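PDB 4O65: putative archaeal ammonia monooxygenase subunit B from Candidatus Nitrosocaldus yellowstonii, which probably forms part of an ammonia-oxidising copper monooxygenase, of which this cupredoxin domain binds a copper ion. Local coordinates for residues 19-29 with 142-153; 74-82 with 125-134. One frame throughout, in Å; residues are numbered along the deposited sequence.

Contact 1 (19-29 with 142-153); sequences FSATRLITKAE and PGMSIVVEGEPT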
# COMPACT_ATOMS: atom_id res chain seq x y z
N PHE A 19 1.26 10.89 3.82
CA PHE A 19 2.22 9.85 3.52
C PHE A 19 3.30 9.95 4.57
O PHE A 19 3.80 11.08 4.89
CB PHE A 19 2.86 10.08 2.14
CG PHE A 19 1.89 9.89 1.00
CD1 PHE A 19 1.01 10.91 0.64
CD2 PHE A 19 1.88 8.69 0.30
CE1 PHE A 19 0.12 10.73 -0.41
CE2 PHE A 19 0.96 8.49 -0.76
CZ PHE A 19 0.10 9.53 -1.11
N SER A 20 3.75 8.80 5.08
CA SER A 20 4.74 8.85 6.20
C SER A 20 6.15 9.22 5.73
O SER A 20 7.01 9.54 6.56
CB SER A 20 4.80 7.49 6.92
OG SER A 20 5.20 6.46 6.00
N ALA A 21 6.45 9.04 4.45
CA ALA A 21 7.81 9.32 3.97
C ALA A 21 7.78 9.61 2.49
O ALA A 21 6.88 9.14 1.78
CB ALA A 21 8.71 8.07 4.18
N THR A 22 8.82 10.31 2.00
CA THR A 22 8.94 10.50 0.57
C THR A 22 10.22 9.86 0.03
O THR A 22 10.45 9.92 -1.17
CB THR A 22 8.99 11.99 0.19
OG1 THR A 22 10.09 12.59 0.90
CG2 THR A 22 7.64 12.68 0.52
N ARG A 23 11.02 9.25 0.90
CA ARG A 23 12.23 8.57 0.42
C ARG A 23 12.31 7.25 1.17
O ARG A 23 12.23 7.26 2.41
CB ARG A 23 13.52 9.42 0.71
CG ARG A 23 13.52 10.78 0.01
CD ARG A 23 14.92 11.36 -0.17
NE ARG A 23 15.77 10.42 -0.94
CZ ARG A 23 16.04 10.50 -2.25
NH1 ARG A 23 15.57 11.50 -3.01
NH2 ARG A 23 16.80 9.56 -2.82
N LEU A 24 12.48 6.15 0.44
CA LEU A 24 12.52 4.83 1.07
C LEU A 24 13.61 4.04 0.40
O LEU A 24 14.13 4.48 -0.63
CB LEU A 24 11.20 4.13 0.81
CG LEU A 24 9.95 4.79 1.42
CD1 LEU A 24 8.75 3.93 0.96
CD2 LEU A 24 10.07 4.74 2.91
N ILE A 25 13.91 2.86 0.93
CA ILE A 25 14.74 1.89 0.20
C ILE A 25 13.91 0.64 -0.07
O ILE A 25 12.80 0.47 0.51
CB ILE A 25 16.07 1.54 0.93
CG1 ILE A 25 15.75 0.80 2.23
CG2 ILE A 25 16.85 2.84 1.22
CD1 ILE A 25 16.99 0.41 3.07
N THR A 26 14.39 -0.26 -0.92
CA THR A 26 13.58 -1.48 -1.20
C THR A 26 13.63 -2.47 -0.06
O THR A 26 14.54 -2.39 0.80
CB THR A 26 14.08 -2.19 -2.46
OG1 THR A 26 15.45 -2.54 -2.26
CG2 THR A 26 14.01 -1.27 -3.71
N LYS A 27 12.70 -3.42 -0.04
CA LYS A 27 12.72 -4.48 0.98
C LYS A 27 14.05 -5.25 0.89
O LYS A 27 14.71 -5.52 1.92
CB LYS A 27 11.56 -5.47 0.76
CG LYS A 27 11.39 -6.41 1.95
CD LYS A 27 10.50 -7.65 1.69
CE LYS A 27 9.05 -7.38 1.35
NZ LYS A 27 8.35 -8.73 1.32
N ALA A 28 14.48 -5.55 -0.34
CA ALA A 28 15.79 -6.22 -0.48
C ALA A 28 16.97 -5.39 0.06
O ALA A 28 17.91 -5.95 0.70
CB ALA A 28 16.02 -6.66 -1.95
N GLU A 29 16.97 -4.07 -0.24
CA GLU A 29 18.08 -3.21 0.24
C GLU A 29 18.07 -3.19 1.78
O GLU A 29 19.14 -3.26 2.41
CB GLU A 29 17.95 -1.78 -0.28
CG GLU A 29 19.19 -0.90 -0.01
CD GLU A 29 20.44 -1.39 -0.74
OE1 GLU A 29 21.51 -1.09 -0.21
OE2 GLU A 29 20.38 -2.05 -1.81
N PRO A 142 -4.93 12.88 -3.75
CA PRO A 142 -3.86 13.73 -4.24
C PRO A 142 -2.57 12.90 -4.35
O PRO A 142 -2.33 12.00 -3.56
CB PRO A 142 -3.65 14.74 -3.06
CG PRO A 142 -4.92 14.75 -2.33
CD PRO A 142 -5.56 13.40 -2.52
N GLY A 143 -1.77 13.14 -5.35
CA GLY A 143 -0.56 12.28 -5.41
C GLY A 143 0.55 12.78 -4.50
O GLY A 143 0.47 13.90 -3.99
N MET A 144 1.58 11.96 -4.28
CA MET A 144 2.82 12.48 -3.72
C MET A 144 3.98 11.70 -4.33
O MET A 144 3.86 10.49 -4.56
CB MET A 144 2.76 12.25 -2.22
CG MET A 144 4.12 12.08 -1.66
SD MET A 144 4.32 13.74 -1.09
CE MET A 144 4.13 13.23 0.59
N SER A 145 5.05 12.41 -4.67
CA SER A 145 6.23 11.78 -5.25
C SER A 145 7.05 11.04 -4.17
O SER A 145 7.34 11.61 -3.14
CB SER A 145 7.05 12.81 -6.03
OG SER A 145 8.16 12.15 -6.62
N ILE A 146 7.32 9.75 -4.40
CA ILE A 146 8.13 8.96 -3.45
C ILE A 146 9.28 8.35 -4.23
O ILE A 146 9.06 7.66 -5.24
CB ILE A 146 7.28 7.84 -2.80
CG1 ILE A 146 6.07 8.49 -2.07
CG2 ILE A 146 8.16 6.98 -1.87
CD1 ILE A 146 5.10 7.47 -1.49
N VAL A 147 10.48 8.57 -3.74
CA VAL A 147 11.69 7.98 -4.40
C VAL A 147 12.10 6.74 -3.61
O VAL A 147 12.32 6.83 -2.40
CB VAL A 147 12.85 8.97 -4.44
CG1 VAL A 147 14.07 8.38 -5.16
CG2 VAL A 147 12.42 10.25 -5.17
N VAL A 148 12.26 5.62 -4.30
CA VAL A 148 12.73 4.37 -3.66
C VAL A 148 14.11 4.05 -4.24
O VAL A 148 14.27 3.94 -5.47
CB VAL A 148 11.77 3.21 -3.91
CG1 VAL A 148 12.28 1.95 -3.17
CG2 VAL A 148 10.31 3.55 -3.47
N GLU A 149 15.08 3.87 -3.37
CA GLU A 149 16.44 3.50 -3.82
C GLU A 149 16.77 2.08 -3.40
O GLU A 149 16.17 1.52 -2.49
CB GLU A 149 17.47 4.43 -3.22
CG GLU A 149 17.20 5.88 -3.56
CD GLU A 149 18.27 6.77 -3.00
OE1 GLU A 149 18.34 6.98 -1.77
OE2 GLU A 149 19.07 7.27 -3.80
N GLY A 150 17.77 1.51 -4.05
CA GLY A 150 18.26 0.21 -3.58
C GLY A 150 18.04 -0.93 -4.53
O GLY A 150 17.42 -0.78 -5.60
N GLU A 151 18.55 -2.10 -4.15
CA GLU A 151 18.53 -3.21 -5.11
C GLU A 151 17.12 -3.73 -5.31
O GLU A 151 16.25 -3.68 -4.39
CB GLU A 151 19.51 -4.31 -4.71
CG GLU A 151 19.09 -5.06 -3.49
CD GLU A 151 20.18 -6.02 -2.99
OE1 GLU A 151 21.34 -5.95 -3.46
OE2 GLU A 151 19.85 -6.83 -2.12
N PRO A 152 16.84 -4.22 -6.52
CA PRO A 152 15.53 -4.80 -6.80
C PRO A 152 15.25 -5.98 -5.88
O PRO A 152 16.16 -6.75 -5.59
CB PRO A 152 15.67 -5.30 -8.27
CG PRO A 152 16.70 -4.39 -8.82
CD PRO A 152 17.71 -4.18 -7.72
N THR A 153 14.02 -6.14 -5.44
CA THR A 153 13.65 -7.26 -4.58
C THR A 153 13.23 -8.42 -5.51
O THR A 153 12.33 -8.28 -6.37
CB THR A 153 12.50 -6.90 -3.63
OG1 THR A 153 12.87 -5.71 -2.94
CG2 THR A 153 12.20 -8.02 -2.61
O HOH W 1 16.15 6.54 -0.28
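The parallel edge pairing of a cupredoxin sheet joins strand 23-25 to the end of strand 137-149, and a helix N-cap follows directly. Thr22 O accepts from Val147 N, Leu24 N gives to Val147 O, Leu24 O accepts from Glu149 N and Thr26 N gives to Glu149 O, the zigzag expected of parallel strands. On the face carrying Arg23, Val147 and Glu149, the arginine bends at chi3 (58°), which lays its guanidinium over Val147 CB and brings NH2 to Glu149. The salt bridge, Arg23 NH2 to Glu149 OE1 at 3.2 Å, has the carboxylate at the guanidinium edge with the two planes 85° apart. A water ties Glu149 OE1 back to Leu24 O. At the N-terminal end Met144 CB sits over one face of the Phe19 ring, 3.5 Å from CE1, while its methyl CE reaches Thr22 CG2 at 3.6 Å. Beyond the strand, Thr26 caps helix 27-35: OG1 donates to Glu151 O (2.5 Å) in the carbonyl plane and accepts from Glu29 N (3.0 Å). Two further bonds hold the first helical turn to the chain after the strand, Ala28 N to Thr153 OG1 at 3.1 Å and Glu151 N to Glu29 OE2 at 3.0 Å. Thr153 OG1 also bonds Leu120 O. Leu24 and Ile146 turn inward onto Leu60 of strand 59-68 and Trp91 of strand 91-97, whereas strand 123-133 flanks 137-149 on the side away from 23-25.

Contact 2 (74-82 with 125-134); sequences LNAWISLFT and YHAHTQLNIA. Unlike the reference sequence in segment 125-134: Ile133 (reference Val). With CU (copper (II) ion), chain B.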
# COMPACT_ATOMS: atom_id res chain seq x y z
N LEU A 74 -22.25 1.99 1.00
CA LEU A 74 -21.50 1.47 -0.15
C LEU A 74 -20.48 0.47 0.27
O LEU A 74 -19.94 0.55 1.40
CB LEU A 74 -20.72 2.62 -0.84
CG LEU A 74 -21.60 3.70 -1.47
CD1 LEU A 74 -20.76 4.87 -1.95
CD2 LEU A 74 -22.38 3.15 -2.67
N ASN A 75 -20.15 -0.44 -0.65
CA ASN A 75 -19.04 -1.39 -0.45
C ASN A 75 -17.83 -0.91 -1.25
O ASN A 75 -18.00 -0.41 -2.35
CB ASN A 75 -19.40 -2.79 -0.94
CG ASN A 75 -20.45 -3.40 -0.08
OD1 ASN A 75 -20.50 -3.08 1.09
ND2 ASN A 75 -21.35 -4.19 -0.66
N ALA A 76 -16.66 -1.06 -0.65
CA ALA A 76 -15.43 -0.54 -1.26
C ALA A 76 -14.19 -1.33 -0.88
O ALA A 76 -14.17 -2.07 0.12
CB ALA A 76 -15.28 0.93 -0.87
N TRP A 77 -13.13 -1.16 -1.68
CA TRP A 77 -11.79 -1.63 -1.30
C TRP A 77 -10.77 -0.56 -1.67
O TRP A 77 -11.06 0.35 -2.48
CB TRP A 77 -11.47 -2.96 -1.96
CG TRP A 77 -11.52 -2.98 -3.47
CD1 TRP A 77 -10.45 -2.90 -4.37
CD2 TRP A 77 -12.71 -3.17 -4.29
NE1 TRP A 77 -10.91 -2.98 -5.67
CE2 TRP A 77 -12.26 -3.15 -5.67
CE3 TRP A 77 -14.08 -3.30 -4.01
CZ2 TRP A 77 -13.17 -3.28 -6.74
CZ3 TRP A 77 -14.97 -3.42 -5.10
CH2 TRP A 77 -14.51 -3.42 -6.42
N ILE A 78 -9.61 -0.63 -1.02
CA ILE A 78 -8.64 0.41 -1.12
C ILE A 78 -7.29 -0.15 -1.55
O ILE A 78 -6.95 -1.28 -1.23
CB ILE A 78 -8.57 1.12 0.24
CG1 ILE A 78 -7.73 2.37 0.18
CG2 ILE A 78 -8.12 0.18 1.40
CD1 ILE A 78 -8.29 3.29 1.27
N SER A 79 -6.53 0.62 -2.33
CA SER A 79 -5.25 0.16 -2.78
C SER A 79 -4.38 1.38 -2.99
O SER A 79 -4.82 2.49 -2.72
CB SER A 79 -5.37 -0.67 -4.04
OG SER A 79 -6.00 0.05 -5.09
N LEU A 80 -3.16 1.15 -3.48
CA LEU A 80 -2.24 2.27 -3.79
C LEU A 80 -2.04 2.27 -5.28
O LEU A 80 -1.63 1.22 -5.90
CB LEU A 80 -0.92 2.12 -3.03
CG LEU A 80 0.02 3.32 -3.15
CD1 LEU A 80 -0.43 4.41 -2.21
CD2 LEU A 80 1.45 2.88 -2.87
N PHE A 81 -2.30 3.41 -5.89
CA PHE A 81 -2.07 3.62 -7.33
C PHE A 81 -0.70 4.24 -7.53
O PHE A 81 -0.43 5.27 -6.95
CB PHE A 81 -3.15 4.53 -7.92
CG PHE A 81 -2.92 4.91 -9.36
CD1 PHE A 81 -2.93 3.94 -10.37
CD2 PHE A 81 -2.66 6.22 -9.69
CE1 PHE A 81 -2.71 4.30 -11.70
CE2 PHE A 81 -2.45 6.61 -11.02
CZ PHE A 81 -2.50 5.65 -12.01
N THR A 82 0.10 3.59 -8.42
CA THR A 82 1.54 3.82 -8.73
C THR A 82 2.51 4.23 -7.65
O THR A 82 2.48 3.63 -6.56
CB THR A 82 1.91 4.27 -10.22
OG1 THR A 82 1.94 5.71 -10.40
CG2 THR A 82 1.03 3.69 -11.15
N TYR A 125 8.07 7.30 -7.84
CA TYR A 125 6.65 6.93 -7.99
C TYR A 125 5.78 8.13 -7.63
O TYR A 125 6.06 8.82 -6.66
CB TYR A 125 6.27 5.75 -7.05
CG TYR A 125 7.07 4.49 -7.29
CD1 TYR A 125 6.63 3.55 -8.24
CD2 TYR A 125 8.24 4.22 -6.57
CE1 TYR A 125 7.35 2.39 -8.49
CE2 TYR A 125 8.98 3.07 -6.84
CZ TYR A 125 8.53 2.16 -7.77
OH TYR A 125 9.23 1.02 -8.06
N HIS A 126 4.74 8.38 -8.40
CA HIS A 126 3.77 9.37 -7.97
C HIS A 126 2.62 8.55 -7.45
O HIS A 126 1.91 7.87 -8.19
CB HIS A 126 3.35 10.27 -9.14
CG HIS A 126 2.79 11.60 -8.67
ND1 HIS A 126 1.46 11.96 -8.81
CD2 HIS A 126 3.42 12.68 -8.00
CE1 HIS A 126 1.29 13.20 -8.27
NE2 HIS A 126 2.47 13.62 -7.76
N ALA A 127 2.49 8.46 -6.13
CA ALA A 127 1.57 7.51 -5.51
C ALA A 127 0.32 8.21 -5.01
O ALA A 127 0.41 9.34 -4.49
CB ALA A 127 2.27 6.90 -4.29
N HIS A 128 -0.81 7.49 -5.10
CA HIS A 128 -2.12 8.01 -4.69
C HIS A 128 -2.84 6.94 -3.97
O HIS A 128 -2.82 5.75 -4.38
CB HIS A 128 -3.01 8.31 -5.90
CG HIS A 128 -2.45 9.32 -6.87
ND1 HIS A 128 -3.03 10.55 -7.08
CD2 HIS A 128 -1.39 9.21 -7.83
CE1 HIS A 128 -2.34 11.22 -8.06
NE2 HIS A 128 -1.36 10.40 -8.52
N THR A 129 -3.59 7.33 -2.96
CA THR A 129 -4.62 6.39 -2.46
C THR A 129 -5.62 6.12 -3.59
O THR A 129 -6.11 7.06 -4.23
CB THR A 129 -5.41 7.02 -1.29
OG1 THR A 129 -4.49 7.28 -0.22
CG2 THR A 129 -6.46 6.03 -0.78
N GLN A 130 -5.95 4.85 -3.81
CA GLN A 130 -7.01 4.52 -4.78
C GLN A 130 -8.19 3.86 -4.09
O GLN A 130 -8.04 2.82 -3.42
CB GLN A 130 -6.41 3.52 -5.82
CG GLN A 130 -7.47 3.10 -6.85
CD GLN A 130 -6.95 2.22 -7.95
OE1 GLN A 130 -7.72 1.33 -8.51
NE2 GLN A 130 -5.71 2.42 -8.31
N LEU A 131 -9.39 4.46 -4.21
CA LEU A 131 -10.57 3.82 -3.65
C LEU A 131 -11.32 3.19 -4.79
O LEU A 131 -11.43 3.81 -5.87
CB LEU A 131 -11.45 4.92 -3.00
CG LEU A 131 -12.73 4.37 -2.34
CD1 LEU A 131 -12.40 3.45 -1.18
CD2 LEU A 131 -13.68 5.54 -1.94
N ASN A 132 -11.82 1.95 -4.62
CA ASN A 132 -12.77 1.38 -5.58
C ASN A 132 -14.09 1.16 -4.94
O ASN A 132 -14.17 0.47 -3.93
CB ASN A 132 -12.27 0.09 -6.18
CG ASN A 132 -11.40 0.38 -7.40
OD1 ASN A 132 -11.91 0.69 -8.54
ND2 ASN A 132 -10.16 0.46 -7.13
N ILE A 133 -15.10 1.84 -5.48
CA ILE A 133 -16.45 1.72 -4.94
C ILE A 133 -17.14 0.66 -5.80
O ILE A 133 -17.23 0.81 -7.04
CB ILE A 133 -17.21 3.05 -5.06
CG1 ILE A 133 -16.43 4.14 -4.28
CG2 ILE A 133 -18.67 2.81 -4.56
CD1 ILE A 133 -16.89 5.54 -4.59
N ALA A 134 -17.62 -0.42 -5.15
CA ALA A 134 -18.23 -1.56 -5.90
C ALA A 134 -19.42 -1.02 -6.68
O ALA A 134 -20.26 -0.28 -6.12
CB ALA A 134 -18.72 -2.63 -4.90
CU CU B . 0.18 10.89 -9.68
O HOH W 2 -21.20 -0.23 -3.31
O HOH W 3 -8.74 0.07 -4.89
O HOH W 4 4.68 6.90 -10.78
O HOH W 5 -0.14 10.01 -11.55
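Trp77 places CG between its backbone N and carbonyl carbon (chi1 58°), a turn that folds the indole back across the neighbouring strand, where Asn132 CB meets one face 3.3 Å from Trp77 CE2. The Asn132 amide lies almost parallel to the indole, 16° between planes, and Ala134 CB touches the ring edge at CZ3. Gln130 extends fully from a CG anti to its backbone N, setting OE1 to accept from Asn132 ND2 at 2.9 Å and NE2 against Phe81 CB at 3.3 Å. A water binds Asn132 ND2, Ser79 OG and Gln130 O, linking this polar patch across the strands. Farther along the same face, Phe81 and His128 lie side by side, CD2 to CD2 at 3.7 Å, with their rings inclined obliquely at 50°. His126 and His128 supply the protein ligands of the copper: His126 ND1 at 1.9 Å and His128 NE2 at 2.0 Å from the copper ion, and a water completes the three ligands modelled. The other ring nitrogen, His128 ND1, bonds Gly141 O, a second-shell contact that would help fix the ring's rotation. Beneath these groups the antiparallel ladder carries paired bonds at Trp77-Asn132, Ser79-Gln130 and Phe81-His128, and Ala134 N extends it to Asn75 O at 2.8 Å. On the other face, Ile78 CD1 packs on Thr129 CG2, and Ala76 CB on Leu131 CD1. These apolar groups point into the sandwich, Ile78 against strand 110-119 and Leu131 against strand 12-19. Within its own sheet the pair is flanked by strand 103-105 beside 74-81 and by strand 137-149 beside 123-133.

How the contacts relate
Contacts 1 and 2 belong to one mixed sheet, their centres about 18 Å apart, and meet where strands 123-133 and 137-149 run antiparallel as consecutive strands of the chain. Ile146 N to Tyr125 O at 2.8 Å and Met144 N to Ala127 O at 2.9 Å are probable hydrogen bonds between them, and Phe19 CZ packs on Ala127 O at 3.4 Å. Copper is held by contact 2, yet contact 1 comes close: the Met144 side chain is about 8 Å from the ion, and that of Ser145 about 4 Å from the His126 side chain. Strand 137-149 thus lies between strand 23-25 and the strand bearing both histidine ligands.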